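Local coordinates for protein phosphoribosylamine--glycine ligase (Thermotoga maritima, PDB 1VKZ) that catalyses the ATP-dependent joining of glycine to 5-phospho-beta-D-ribosylamine, giving N(1)-(5-phospho-beta-D-ribosyl)glycinamide, ADP and phosphate in de novo purine biosynthesis, at residues 359-364 / 373-378; 145-150 / 185-190. All blocks are in the same frame, centred on the assembly; numbering follows the deposited sequence.

The two contacts sit in different antiparallel sheets of the same chain. Contact 2 joins strands 144-148 and 186-190 in the ATP-grasp region, within the segment predicted to bind ATP; the side chain of Lys-147 is about 6 Å from that of Glu-285, a predicted magnesium ligand. Contact 1 belongs to the C domain and joins strands 356-364 and 374-382 where the first of them is broken. Its Arg-374 side chain lies about 11 Å from that of Asn-287, the other predicted magnesium ligand. Contacts 1 and 2 do not touch: the centres of contact 1 and contact 2 are 33 Å apart, and the nearest atoms of the two are about 17 Å apart.

Contact 1: residues 359-364 / 373-378; sequences AGVAEK and GRVLHC
An inverse gamma turn centred on Gly-360 meets the strand that carries a classic beta bulge, formed by Val-375 and Leu-376 opposite Leu-333, at a kink in the antiparallel sheet of the C domain. Two backbone bonds join the chains here: Ala-359 N donates to Val-375 O (2.9 Å), and Gly-360 N donates to Arg-374 O (2.8 Å). Successive amides thus use successive carbonyls, where a regular antiparallel ladder would use every second residue. The turn closes with Val-361 N bonded to Ala-359 O, and beyond it the backbone of 361-364 no longer bonds to segment 373-378 and pairs with strand 367-370. On the bulged side, Val-375 and Leu-376 both make backbone bonds to Leu-333 of strand 327-334.

The side chains fill in around this kink. Val-361 CG1 meets Val-375 CG1 at 3.7 Å, the two valines crossing at a slant, and also reaches Leu-376 CD2 at 4.1 Å. Val-375 carries CG1 anti to its own backbone nitrogen (chi1 -171°), which sets that methyl against both Val-361 and the carbonyl oxygen of Gly-360. Arg-374 turns its guanidinium away, where NH1 bonds to the carbonyl oxygens of Gly-231 and Asp-292. The ring of His-377 is held through ND1 by Asp-330 OD2; at the ring's NE2 edge, Ala-359 CB lies in the ring plane, 4.0 Å from His-377 NE2.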
# COMPACT_ATOMS: atom_id res chain seq x y z
N ALA A 359 0.34 -1.87 14.65
CA ALA A 359 -0.54 -2.53 13.69
C ALA A 359 -1.16 -3.71 14.40
O ALA A 359 -2.19 -3.56 15.09
CB ALA A 359 0.25 -2.97 12.48
N GLY A 360 -0.55 -4.88 14.28
CA GLY A 360 -1.09 -6.09 14.90
C GLY A 360 -0.83 -6.17 16.40
O GLY A 360 -0.10 -7.05 16.86
N VAL A 361 -1.42 -5.25 17.16
CA VAL A 361 -1.34 -5.30 18.63
C VAL A 361 -2.71 -5.25 19.23
O VAL A 361 -3.58 -4.56 18.70
CB VAL A 361 -0.53 -4.13 19.22
CG1 VAL A 361 0.92 -4.18 18.71
CG2 VAL A 361 -1.22 -2.77 18.92
N ALA A 362 -2.89 -5.99 20.32
CA ALA A 362 -4.15 -5.98 21.09
C ALA A 362 -3.89 -5.83 22.57
O ALA A 362 -2.77 -5.94 23.03
CB ALA A 362 -4.93 -7.22 20.83
N GLU A 363 -4.95 -5.54 23.32
CA GLU A 363 -4.90 -5.50 24.77
C GLU A 363 -5.50 -6.80 25.27
O GLU A 363 -6.55 -7.22 24.79
CB GLU A 363 -5.71 -4.33 25.34
CG GLU A 363 -5.49 -2.98 24.65
CD GLU A 363 -6.18 -1.81 25.36
OE1 GLU A 363 -7.01 -2.06 26.27
OE2 GLU A 363 -5.90 -0.64 25.01
N LYS A 364 -4.82 -7.44 26.23
CA LYS A 364 -5.32 -8.66 26.83
C LYS A 364 -4.72 -8.79 28.21
O LYS A 364 -3.49 -8.74 28.36
CB LYS A 364 -4.95 -9.88 25.98
CG LYS A 364 -5.87 -11.08 26.14
CD LYS A 364 -5.13 -12.40 25.85
CE LYS A 364 -4.42 -12.95 27.10
NZ LYS A 364 -5.37 -13.47 28.12
N GLY A 373 0.06 -10.14 11.71
CA GLY A 373 1.34 -10.53 11.12
C GLY A 373 2.45 -9.54 11.39
O GLY A 373 3.52 -9.91 11.85
N ARG A 374 2.18 -8.29 11.05
CA ARG A 374 3.06 -7.19 11.32
C ARG A 374 2.57 -6.51 12.59
O ARG A 374 1.40 -6.07 12.68
CB ARG A 374 3.09 -6.23 10.14
CG ARG A 374 3.51 -6.97 8.87
CD ARG A 374 3.86 -6.11 7.66
NE ARG A 374 2.68 -5.51 7.04
CZ ARG A 374 2.73 -4.61 6.06
NH1 ARG A 374 3.89 -4.20 5.60
NH2 ARG A 374 1.62 -4.12 5.57
N VAL A 375 3.47 -6.42 13.56
CA VAL A 375 3.13 -6.01 14.92
C VAL A 375 3.40 -4.52 15.04
O VAL A 375 2.47 -3.72 15.26
CB VAL A 375 3.93 -6.85 15.96
CG1 VAL A 375 3.46 -6.61 17.41
CG2 VAL A 375 3.79 -8.30 15.63
N LEU A 376 4.65 -4.16 14.87
CA LEU A 376 5.09 -2.79 15.07
C LEU A 376 5.93 -2.26 13.92
O LEU A 376 6.69 -3.00 13.28
CB LEU A 376 5.95 -2.66 16.35
CG LEU A 376 5.25 -3.12 17.62
CD1 LEU A 376 6.24 -3.57 18.67
CD2 LEU A 376 4.37 -2.02 18.17
N HIS A 377 5.85 -0.95 13.74
CA HIS A 377 6.73 -0.22 12.89
C HIS A 377 7.61 0.64 13.79
O HIS A 377 7.13 1.53 14.46
CB HIS A 377 5.88 0.59 11.94
CG HIS A 377 4.95 -0.27 11.16
ND1 HIS A 377 5.14 -0.53 9.82
CD2 HIS A 377 3.88 -1.00 11.54
CE1 HIS A 377 4.19 -1.35 9.40
NE2 HIS A 377 3.41 -1.64 10.43
N CYS A 378 8.92 0.34 13.80
CA CYS A 378 9.90 1.16 14.50
C CYS A 378 10.53 2.22 13.58
O CYS A 378 11.15 1.91 12.56
CB CYS A 378 10.97 0.29 15.10
SG CYS A 378 10.32 -0.71 16.45

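Contact 2: residues 145-150 / 185-190; sequences VIKADG and PVVIDE
Ile-146 and Ile-188 run alongside each other in the same direction, with Ile-146 CD1 3.9 Å from Ile-188 CG1. The other branch of Ile-146, CG2, rests against Val-186, 3.9 Å from its CB. With Ile-146 cut back to an alanine, both branches go, and a gap would probably open between Val-186, Ile-188 and helices 130-137 and 163-175. On the other face, the bent chain of Lys-147 crosses Asp-189, bringing NZ to OD2 in a salt bridge; OD2 is modelled too close to the lysine, so its place and the bond length are uncertain. Asp-189 OD1 has a second cationic partner, Lys-111. Between the two faces, Lys-147 and Val-187 form a hydrogen-bonded antiparallel pair: Lys-147 N donates to Val-187 O (2.9 Å) and Val-187 N to Lys-147 O (2.8 Å). Beyond the strand, Asp-149 N bonds to Pro-185 O (3.1 Å), while its OD1 takes bonds from Ser-106 and Val-108. These are the central strands of an antiparallel sheet in the ATP-grasp fold: 157-160 flanks 144-148, 124-127 flanks 186-190, and helices 130-137 and 163-175 pack against the face of Ile-146.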
# COMPACT_ATOMS: atom_id res chain seq x y z
N VAL A 145 4.50 -14.04 -16.21
CA VAL A 145 3.80 -13.33 -15.17
C VAL A 145 2.31 -13.53 -15.35
O VAL A 145 1.75 -13.18 -16.38
CB VAL A 145 4.10 -11.84 -15.18
CG1 VAL A 145 3.51 -11.18 -13.92
CG2 VAL A 145 5.57 -11.61 -15.29
N ILE A 146 1.69 -14.14 -14.36
CA ILE A 146 0.25 -14.37 -14.33
C ILE A 146 -0.27 -13.56 -13.17
O ILE A 146 0.32 -13.57 -12.11
CB ILE A 146 -0.04 -15.87 -14.08
CG1 ILE A 146 0.46 -16.72 -15.26
CG2 ILE A 146 -1.49 -16.11 -13.81
CD1 ILE A 146 -0.32 -16.56 -16.57
N LYS A 147 -1.37 -12.85 -13.39
CA LYS A 147 -1.96 -12.01 -12.38
C LYS A 147 -3.44 -12.28 -12.27
O LYS A 147 -4.17 -12.15 -13.24
CB LYS A 147 -1.76 -10.54 -12.73
CG LYS A 147 -0.36 -10.17 -13.17
CD LYS A 147 -0.18 -8.65 -13.06
CE LYS A 147 0.34 -8.07 -14.37
NZ LYS A 147 0.69 -6.61 -14.27
N ALA A 148 -3.88 -12.61 -11.07
CA ALA A 148 -5.30 -12.74 -10.78
C ALA A 148 -6.07 -11.45 -11.03
O ALA A 148 -5.66 -10.40 -10.59
CB ALA A 148 -5.47 -13.14 -9.34
N ASP A 149 -7.20 -11.53 -11.72
CA ASP A 149 -8.01 -10.34 -11.94
C ASP A 149 -8.36 -9.65 -10.63
O ASP A 149 -8.19 -8.45 -10.49
CB ASP A 149 -9.32 -10.64 -12.68
CG ASP A 149 -10.12 -9.35 -13.03
OD1 ASP A 149 -9.50 -8.29 -13.18
OD2 ASP A 149 -11.35 -9.30 -13.19
N GLY A 150 -8.87 -10.43 -9.68
CA GLY A 150 -9.38 -9.89 -8.44
C GLY A 150 -8.34 -9.72 -7.37
O GLY A 150 -7.17 -10.06 -7.54
N PRO A 185 -10.73 -14.60 -14.36
CA PRO A 185 -9.73 -14.42 -15.39
C PRO A 185 -8.38 -14.07 -14.82
O PRO A 185 -8.29 -13.62 -13.66
CB PRO A 185 -10.27 -13.24 -16.20
CG PRO A 185 -11.75 -13.18 -15.88
CD PRO A 185 -11.88 -13.69 -14.52
N VAL A 186 -7.34 -14.28 -15.62
CA VAL A 186 -6.00 -13.82 -15.29
C VAL A 186 -5.41 -13.00 -16.43
O VAL A 186 -5.72 -13.20 -17.60
CB VAL A 186 -5.04 -14.97 -14.95
CG1 VAL A 186 -5.59 -15.77 -13.80
CG2 VAL A 186 -4.77 -15.87 -16.16
N VAL A 187 -4.59 -12.05 -16.05
CA VAL A 187 -3.75 -11.33 -17.00
C VAL A 187 -2.45 -12.13 -17.19
O VAL A 187 -1.85 -12.64 -16.23
CB VAL A 187 -3.38 -9.88 -16.49
CG1 VAL A 187 -2.63 -9.09 -17.58
CG2 VAL A 187 -4.65 -9.13 -16.04
N ILE A 188 -2.02 -12.23 -18.43
CA ILE A 188 -0.71 -12.75 -18.71
C ILE A 188 0.05 -11.51 -19.11
O ILE A 188 -0.33 -10.83 -20.04
CB ILE A 188 -0.77 -13.79 -19.81
CG1 ILE A 188 -1.98 -14.73 -19.56
CG2 ILE A 188 0.56 -14.55 -19.87
CD1 ILE A 188 -2.32 -15.67 -20.69
N ASP A 189 1.09 -11.17 -18.37
CA ASP A 189 1.81 -9.94 -18.60
C ASP A 189 3.19 -10.28 -19.13
O ASP A 189 3.86 -11.22 -18.69
CB ASP A 189 1.91 -9.15 -17.29
CG ASP A 189 1.48 -7.66 -17.43
OD1 ASP A 189 1.02 -7.28 -18.52
OD2 ASP A 189 1.60 -6.81 -16.49
N GLU A 190 3.62 -9.52 -20.12
CA GLU A 190 4.97 -9.61 -20.60
C GLU A 190 5.86 -9.16 -19.46
O GLU A 190 5.71 -8.06 -18.95
CB GLU A 190 5.09 -8.69 -21.81
CG GLU A 190 6.49 -8.34 -22.22
CD GLU A 190 6.52 -7.17 -23.19
OE1 GLU A 190 5.91 -6.08 -22.88
OE2 GLU A 190 7.16 -7.36 -24.25
O HOH W 1 4.10 -13.64 -18.95